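Intimin (PDB 6TQD) is a bacterial adhesin of the attaching-and-effacing kind, whose Ig-like passenger domains probably hold its adhesive end away from the outer membrane. Local coordinates at residues A[5-19]-A[89-103]. Residues are numbered along the deposited sequence; the frame is centred on the assembly and turned at random.
Sequences ILSLNIPHDINGTER and NSSNNVLLTITVLSN. With NA (sodium ion), chain I.
Ile14 and Gly16 lie opposite Ile98 and Val100 in a parallel pairing, each bonding to the residues that flank its partner, from Ile14 N on Thr97 O (3.0 Å) and Thr99 N on Ile14 O through to Glu18 N on Leu101 O. Just ahead of this pairing a side chain stands in for a backbone acceptor: Asp13 OD1 takes the N-H of Thr97 at 3.1 Å, met from well above the carboxylate plane (59° out of it). At the far end the Glu18 side chain, extended beyond CG, reaches forward along the strand direction so that OE1, through its anti lone pair, receives Asn103 N at 2.9 Å, while OE2 is bonded to Tyr69 N.

Upstream the segments draw apart and side chains replace backbone bonds. Val94 sends one methyl to each neighbour: CG1, placed anti to the backbone N (chi1 -178°), slides along Ile10 CG1 at 3.7 Å, and CG2 lies against Leu8 CD2. The side chains of Leu96 and Ile10 cross at about a right angle, CD1 against CG2, and Leu96 CD2 touches Ile14 CD1. Ser91 OG, packed against Leu8 CB, is held by Asn92 O and Ala83 N.

Water fills in for the missing direct bonds, one molecule joining Leu6 O to Ser90 O. Where 5-19 bulges outward, a sodium ion binds Ile10 O at 2.4 Å; one of its waters donates to both Asp13 OD1 and Leu95 O.

This is the split edge strand of an Ig-like sandwich: 6-9 pairs with 21-30 in one sheet, 14-17 with 90-101 in the other. The chemistry implies that direct bonds fix the register from Asp13 onward, whereas apolar contacts, water and hydrated sodium bridge the crossing between sheets.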
loop_
_atom_site.group_PDB
_atom_site.type_symbol
_atom_site.label_atom_id
_atom_site.label_comp_id
_atom_site.label_asym_id
_atom_site.label_seq_id
_atom_site.Cartn_x
_atom_site.Cartn_y
_atom_site.Cartn_z
ATOM N N ILE A 5 -36.941 5.557 -5.253
ATOM C CA ILE A 5 -36.841 6.819 -5.978
ATOM C C ILE A 5 -35.412 7.091 -6.433
ATOM O O ILE A 5 -35.185 7.501 -7.576
ATOM C CB ILE A 5 -37.424 7.982 -5.147
ATOM C CG1 ILE A 5 -38.951 7.859 -5.080
ATOM C CG2 ILE A 5 -37.003 9.332 -5.736
ATOM C CD1 ILE A 5 -39.623 8.874 -4.183
ATOM N N LEU A 6 -34.413 6.850 -5.576
ATOM C CA LEU A 6 -33.039 7.212 -5.924
ATOM C C LEU A 6 -32.075 6.401 -5.078
ATOM O O LEU A 6 -32.154 6.452 -3.846
ATOM C CB LEU A 6 -32.821 8.705 -5.675
ATOM C CG LEU A 6 -31.443 9.253 -6.017
ATOM C CD1 LEU A 6 -31.099 8.951 -7.463
ATOM C CD2 LEU A 6 -31.394 10.748 -5.731
ATOM N N SER A 7 -31.175 5.674 -5.727
ATOM C CA SER A 7 -30.149 4.913 -5.022
ATOM C C SER A 7 -28.799 5.101 -5.705
ATOM O O SER A 7 -28.714 5.328 -6.919
ATOM C CB SER A 7 -30.478 3.414 -4.965
ATOM O OG SER A 7 -30.395 2.813 -6.242
ATOM N N LEU A 8 -27.740 5.043 -4.895
ATOM C CA LEU A 8 -26.355 5.081 -5.349
ATOM C C LEU A 8 -25.595 3.944 -4.680
ATOM O O LEU A 8 -25.661 3.781 -3.458
ATOM C CB LEU A 8 -25.720 6.412 -4.955
ATOM C CG LEU A 8 -24.221 6.568 -5.215
ATOM C CD1 LEU A 8 -23.899 6.502 -6.701
ATOM C CD2 LEU A 8 -23.719 7.888 -4.613
ATOM N N ASN A 9 -24.882 3.157 -5.475
ATOM C CA ASN A 9 -23.992 2.126 -4.963
ATOM C C ASN A 9 -22.633 2.274 -5.626
ATOM O O ASN A 9 -22.544 2.634 -6.802
ATOM C CB ASN A 9 -24.549 0.718 -5.212
ATOM C CG ASN A 9 -25.749 0.388 -4.304
ATOM O OD1 ASN A 9 -26.872 0.837 -4.545
ATOM N ND2 ASN A 9 -25.513 -0.408 -3.261
ATOM N N ILE A 10 -21.586 2.015 -4.849
ATOM C CA ILE A 10 -20.207 2.052 -5.319
ATOM C C ILE A 10 -19.624 0.667 -5.114
ATOM O O ILE A 10 -19.194 0.322 -4.017
ATOM C CB ILE A 10 -19.394 3.138 -4.587
ATOM C CG1 ILE A 10 -20.108 4.491 -4.730
ATOM C CG2 ILE A 10 -17.962 3.183 -5.137
ATOM C CD1 ILE A 10 -19.371 5.672 -4.127
ATOM N N PRO A 11 -19.642 -0.180 -6.153
ATOM C CA PRO A 11 -19.354 -1.608 -5.949
ATOM C C PRO A 11 -17.909 -1.906 -5.621
ATOM O O PRO A 11 -17.639 -2.958 -5.034
ATOM C CB PRO A 11 -19.740 -2.245 -7.290
ATOM C CG PRO A 11 -19.633 -1.132 -8.276
ATOM C CD PRO A 11 -20.047 0.105 -7.541
ATOM N N HIS A 12 -16.978 -1.049 -6.011
ATOM C CA HIS A 12 -15.566 -1.363 -5.886
ATOM C C HIS A 12 -14.823 -0.203 -5.246
ATOM O O HIS A 12 -14.970 0.943 -5.672
ATOM C CB HIS A 12 -14.960 -1.627 -7.273
ATOM C CG HIS A 12 -15.656 -2.707 -8.041
ATOM N ND1 HIS A 12 -15.639 -4.027 -7.650
ATOM C CD2 HIS A 12 -16.404 -2.659 -9.169
ATOM C CE1 HIS A 12 -16.337 -4.748 -8.509
ATOM N NE2 HIS A 12 -16.816 -3.942 -9.439
ATOM N N ASP A 13 -13.999 -0.513 -4.247
ATOM C CA ASP A 13 -13.049 0.460 -3.739
ATOM C C ASP A 13 -11.868 0.545 -4.698
ATOM O O ASP A 13 -11.705 -0.283 -5.596
ATOM C CB ASP A 13 -12.587 0.091 -2.333
ATOM C CG ASP A 13 -13.692 0.251 -1.297
ATOM O OD1 ASP A 13 -14.479 1.224 -1.396
ATOM O OD2 ASP A 13 -13.770 -0.598 -0.386
ATOM N N ILE A 14 -11.047 1.565 -4.515
ATOM C CA ILE A 14 -9.945 1.852 -5.422
ATOM C C ILE A 14 -8.631 1.578 -4.713
ATOM O O ILE A 14 -8.438 1.983 -3.558
ATOM C CB ILE A 14 -10.010 3.293 -5.955
ATOM C CG1 ILE A 14 -11.199 3.412 -6.917
ATOM C CG2 ILE A 14 -8.720 3.682 -6.631
ATOM C CD1 ILE A 14 -11.576 4.812 -7.264
ATOM N N ASN A 15 -7.761 0.832 -5.389
ATOM C CA ASN A 15 -6.377 0.600 -4.972
ATOM C C ASN A 15 -5.503 0.930 -6.166
ATOM O O ASN A 15 -5.697 0.361 -7.250
ATOM C CB ASN A 15 -6.188 -0.858 -4.587
ATOM C CG ASN A 15 -7.136 -1.296 -3.488
ATOM O OD1 ASN A 15 -7.051 -0.832 -2.352
ATOM N ND2 ASN A 15 -8.035 -2.209 -3.822
ATOM N N GLY A 16 -4.581 1.873 -5.999
ATOM C CA GLY A 16 -3.778 2.313 -7.120
ATOM C C GLY A 16 -2.430 2.867 -6.727
ATOM O O GLY A 16 -2.169 3.178 -5.571
ATOM N N THR A 17 -1.588 3.029 -7.742
ATOM C CA THR A 17 -0.264 3.570 -7.533
ATOM C C THR A 17 -0.366 5.071 -7.277
ATOM O O THR A 17 -1.209 5.770 -7.850
ATOM C CB THR A 17 0.573 3.355 -8.797
ATOM O OG1 THR A 17 0.706 1.951 -9.053
ATOM C CG2 THR A 17 1.995 3.930 -8.608
ATOM N N GLU A 18 0.516 5.563 -6.413
ATOM C CA GLU A 18 0.584 6.988 -6.111
ATOM C C GLU A 18 0.655 7.798 -7.397
ATOM O O GLU A 18 1.341 7.422 -8.348
ATOM C CB GLU A 18 1.831 7.245 -5.250
ATOM C CG GLU A 18 3.150 6.801 -5.893
ATOM C CD GLU A 18 4.358 7.098 -5.025
ATOM O OE1 GLU A 18 5.232 6.200 -4.884
ATOM O OE2 GLU A 18 4.437 8.219 -4.470
ATOM N N ARG A 19 -0.083 8.907 -7.419
ATOM C CA ARG A 19 -0.137 9.862 -8.521
ATOM C C ARG A 19 -0.850 9.329 -9.761
ATOM O O ARG A 19 -0.835 9.992 -10.807
ATOM C CB ARG A 19 1.256 10.395 -8.892
ATOM C CG ARG A 19 1.977 11.102 -7.751
ATOM C CD ARG A 19 3.290 11.726 -8.222
ATOM N NE ARG A 19 4.048 12.348 -7.137
ATOM C CZ ARG A 19 4.939 11.716 -6.377
ATOM N NH1 ARG A 19 5.193 10.426 -6.559
ATOM N NH2 ARG A 19 5.580 12.380 -5.421
ATOM N N ASN A 89 -34.107 15.360 -4.792
ATOM C CA ASN A 89 -33.892 14.276 -3.844
ATOM C C ASN A 89 -32.444 13.826 -3.938
ATOM O O ASN A 89 -31.789 13.984 -4.965
ATOM C CB ASN A 89 -34.745 13.059 -4.194
ATOM C CG ASN A 89 -36.226 13.347 -4.121
ATOM O OD1 ASN A 89 -36.769 13.764 -3.082
ATOM N ND2 ASN A 89 -36.899 13.124 -5.236
ATOM N N SER A 90 -31.943 13.267 -2.846
ATOM C CA SER A 90 -30.601 12.712 -2.848
ATOM C C SER A 90 -30.631 11.245 -2.447
ATOM O O SER A 90 -31.634 10.717 -1.956
ATOM C CB SER A 90 -29.667 13.530 -1.968
ATOM O OG SER A 90 -30.072 13.503 -0.628
ATOM N N SER A 91 -29.507 10.578 -2.705
ATOM C CA SER A 91 -29.254 9.213 -2.283
ATOM C C SER A 91 -28.622 9.202 -0.893
ATOM O O SER A 91 -28.430 10.234 -0.258
ATOM C CB SER A 91 -28.292 8.541 -3.262
ATOM O OG SER A 91 -26.999 9.133 -3.175
ATOM N N ASN A 92 -28.264 8.008 -0.424
ATOM C CA ASN A 92 -27.354 7.930 0.705
ATOM C C ASN A 92 -26.027 8.592 0.329
ATOM O O ASN A 92 -25.670 8.721 -0.849
ATOM C CB ASN A 92 -27.051 6.465 1.019
ATOM C CG ASN A 92 -28.229 5.713 1.597
ATOM O OD1 ASN A 92 -29.059 6.278 2.303
ATOM N ND2 ASN A 92 -28.303 4.420 1.304
ATOM N N ASN A 93 -25.273 9.002 1.356
ATOM C CA ASN A 93 -23.900 9.474 1.182
ATOM C C ASN A 93 -23.025 8.230 1.286
ATOM O O ASN A 93 -22.904 7.641 2.362
ATOM C CB ASN A 93 -23.578 10.514 2.252
ATOM C CG ASN A 93 -22.477 11.467 1.834
ATOM O OD1 ASN A 93 -22.121 11.567 0.650
ATOM N ND2 ASN A 93 -21.969 12.221 2.801
ATOM N N VAL A 94 -22.439 7.822 0.172
ATOM C CA VAL A 94 -21.849 6.497 0.040
ATOM C C VAL A 94 -20.336 6.582 0.118
ATOM O O VAL A 94 -19.701 7.404 -0.557
ATOM C CB VAL A 94 -22.297 5.842 -1.284
ATOM C CG1 VAL A 94 -21.731 4.456 -1.426
ATOM C CG2 VAL A 94 -23.821 5.797 -1.362
ATOM N N LEU A 95 -19.751 5.672 0.889
ATOM C CA LEU A 95 -18.324 5.656 1.141
ATOM C C LEU A 95 -17.584 4.983 -0.002
ATOM O O LEU A 95 -17.990 3.934 -0.514
ATOM C CB LEU A 95 -18.069 4.875 2.430
ATOM C CG LEU A 95 -16.620 4.584 2.803
ATOM C CD1 LEU A 95 -15.875 5.874 3.072
ATOM C CD2 LEU A 95 -16.588 3.665 4.009
ATOM N N LEU A 96 -16.496 5.618 -0.412
ATOM C CA LEU A 96 -15.498 5.043 -1.301
ATOM C C LEU A 96 -14.163 5.125 -0.575
ATOM O O LEU A 96 -13.798 6.194 -0.078
ATOM C CB LEU A 96 -15.419 5.831 -2.605
ATOM C CG LEU A 96 -14.265 5.558 -3.569
ATOM C CD1 LEU A 96 -14.312 4.136 -4.112
ATOM C CD2 LEU A 96 -14.247 6.556 -4.715
ATOM N N THR A 97 -13.445 4.009 -0.516
ATOM C CA THR A 97 -12.138 3.942 0.119
ATOM C C THR A 97 -11.071 3.846 -0.962
ATOM O O THR A 97 -11.164 3.000 -1.864
ATOM C CB THR A 97 -12.061 2.758 1.082
ATOM O OG1 THR A 97 -13.104 2.874 2.068
ATOM C CG2 THR A 97 -10.703 2.710 1.787
ATOM N N ILE A 98 -10.086 4.730 -0.883
ATOM C CA ILE A 98 -9.000 4.813 -1.852
ATOM C C ILE A 98 -7.704 4.521 -1.107
ATOM O O ILE A 98 -7.362 5.216 -0.142
ATOM C CB ILE A 98 -8.962 6.195 -2.520
ATOM C CG1 ILE A 98 -10.279 6.435 -3.279
ATOM C CG2 ILE A 98 -7.745 6.343 -3.437
ATOM C CD1 ILE A 98 -10.519 7.873 -3.672
ATOM N N THR A 99 -6.991 3.493 -1.548
ATOM C CA THR A 99 -5.723 3.100 -0.947
ATOM C C THR A 99 -4.613 3.333 -1.958
ATOM O O THR A 99 -4.727 2.922 -3.117
ATOM C CB THR A 99 -5.759 1.636 -0.529
ATOM O OG1 THR A 99 -6.841 1.442 0.398
ATOM C CG2 THR A 99 -4.457 1.237 0.148
ATOM N N VAL A 100 -3.537 3.964 -1.510
ATOM C CA VAL A 100 -2.434 4.391 -2.358
ATOM C C VAL A 100 -1.252 3.477 -2.071
ATOM O O VAL A 100 -0.826 3.338 -0.912
ATOM C CB VAL A 100 -2.068 5.860 -2.088
ATOM C CG1 VAL A 100 -0.849 6.265 -2.892
ATOM C CG2 VAL A 100 -3.243 6.748 -2.426
ATOM N N LEU A 101 -0.733 2.860 -3.119
ATOM C CA LEU A 101 0.483 2.065 -3.068
ATOM C C LEU A 101 1.641 2.861 -3.653
ATOM O O LEU A 101 1.459 3.760 -4.472
ATOM C CB LEU A 101 0.303 0.764 -3.844
ATOM C CG LEU A 101 -0.674 -0.269 -3.272
ATOM C CD1 LEU A 101 -2.126 0.117 -3.519
ATOM C CD2 LEU A 101 -0.394 -1.641 -3.850
ATOM N N SER A 102 2.849 2.527 -3.210
ATOM C CA SER A 102 4.026 3.225 -3.704
ATOM C C SER A 102 4.417 2.707 -5.085
ATOM O O SER A 102 3.984 1.637 -5.523
ATOM C CB SER A 102 5.173 3.042 -2.711
ATOM O OG SER A 102 5.738 1.753 -2.862
ATOM N N ASN A 103 5.253 3.491 -5.773
ATOM C CA ASN A 103 5.681 3.135 -7.121
ATOM C C ASN A 103 6.205 1.704 -7.205
ATOM O O ASN A 103 5.999 1.017 -8.211
ATOM C CB ASN A 103 6.770 4.105 -7.590
ATOM C CG ASN A 103 6.218 5.437 -8.024
ATOM O OD1 ASN A 103 5.183 5.505 -8.685
ATOM N ND2 ASN A 103 6.911 6.509 -7.663
HETATM NA NA NA I . -18.434 -0.287 -1.810
HETATM O O HOH W 1 -32.918 8.075 -1.794
HETATM O O HOH W 2 -27.009 3.691 -1.075
HETATM O O HOH W 3 -16.875 -2.071 -2.329
HETATM O O HOH W 4 -17.168 1.549 -1.948
HETATM O O HOH W 5 -15.396 1.576 1.048
HETATM O O HOH W 6 -9.153 0.850 -0.978
HETATM O O HOH W 7 4.899 8.918 -8.816
HETATM O O HOH W 8 -19.726 1.735 -0.783
HETATM O O HOH W 9 -17.325 -1.370 0.357
#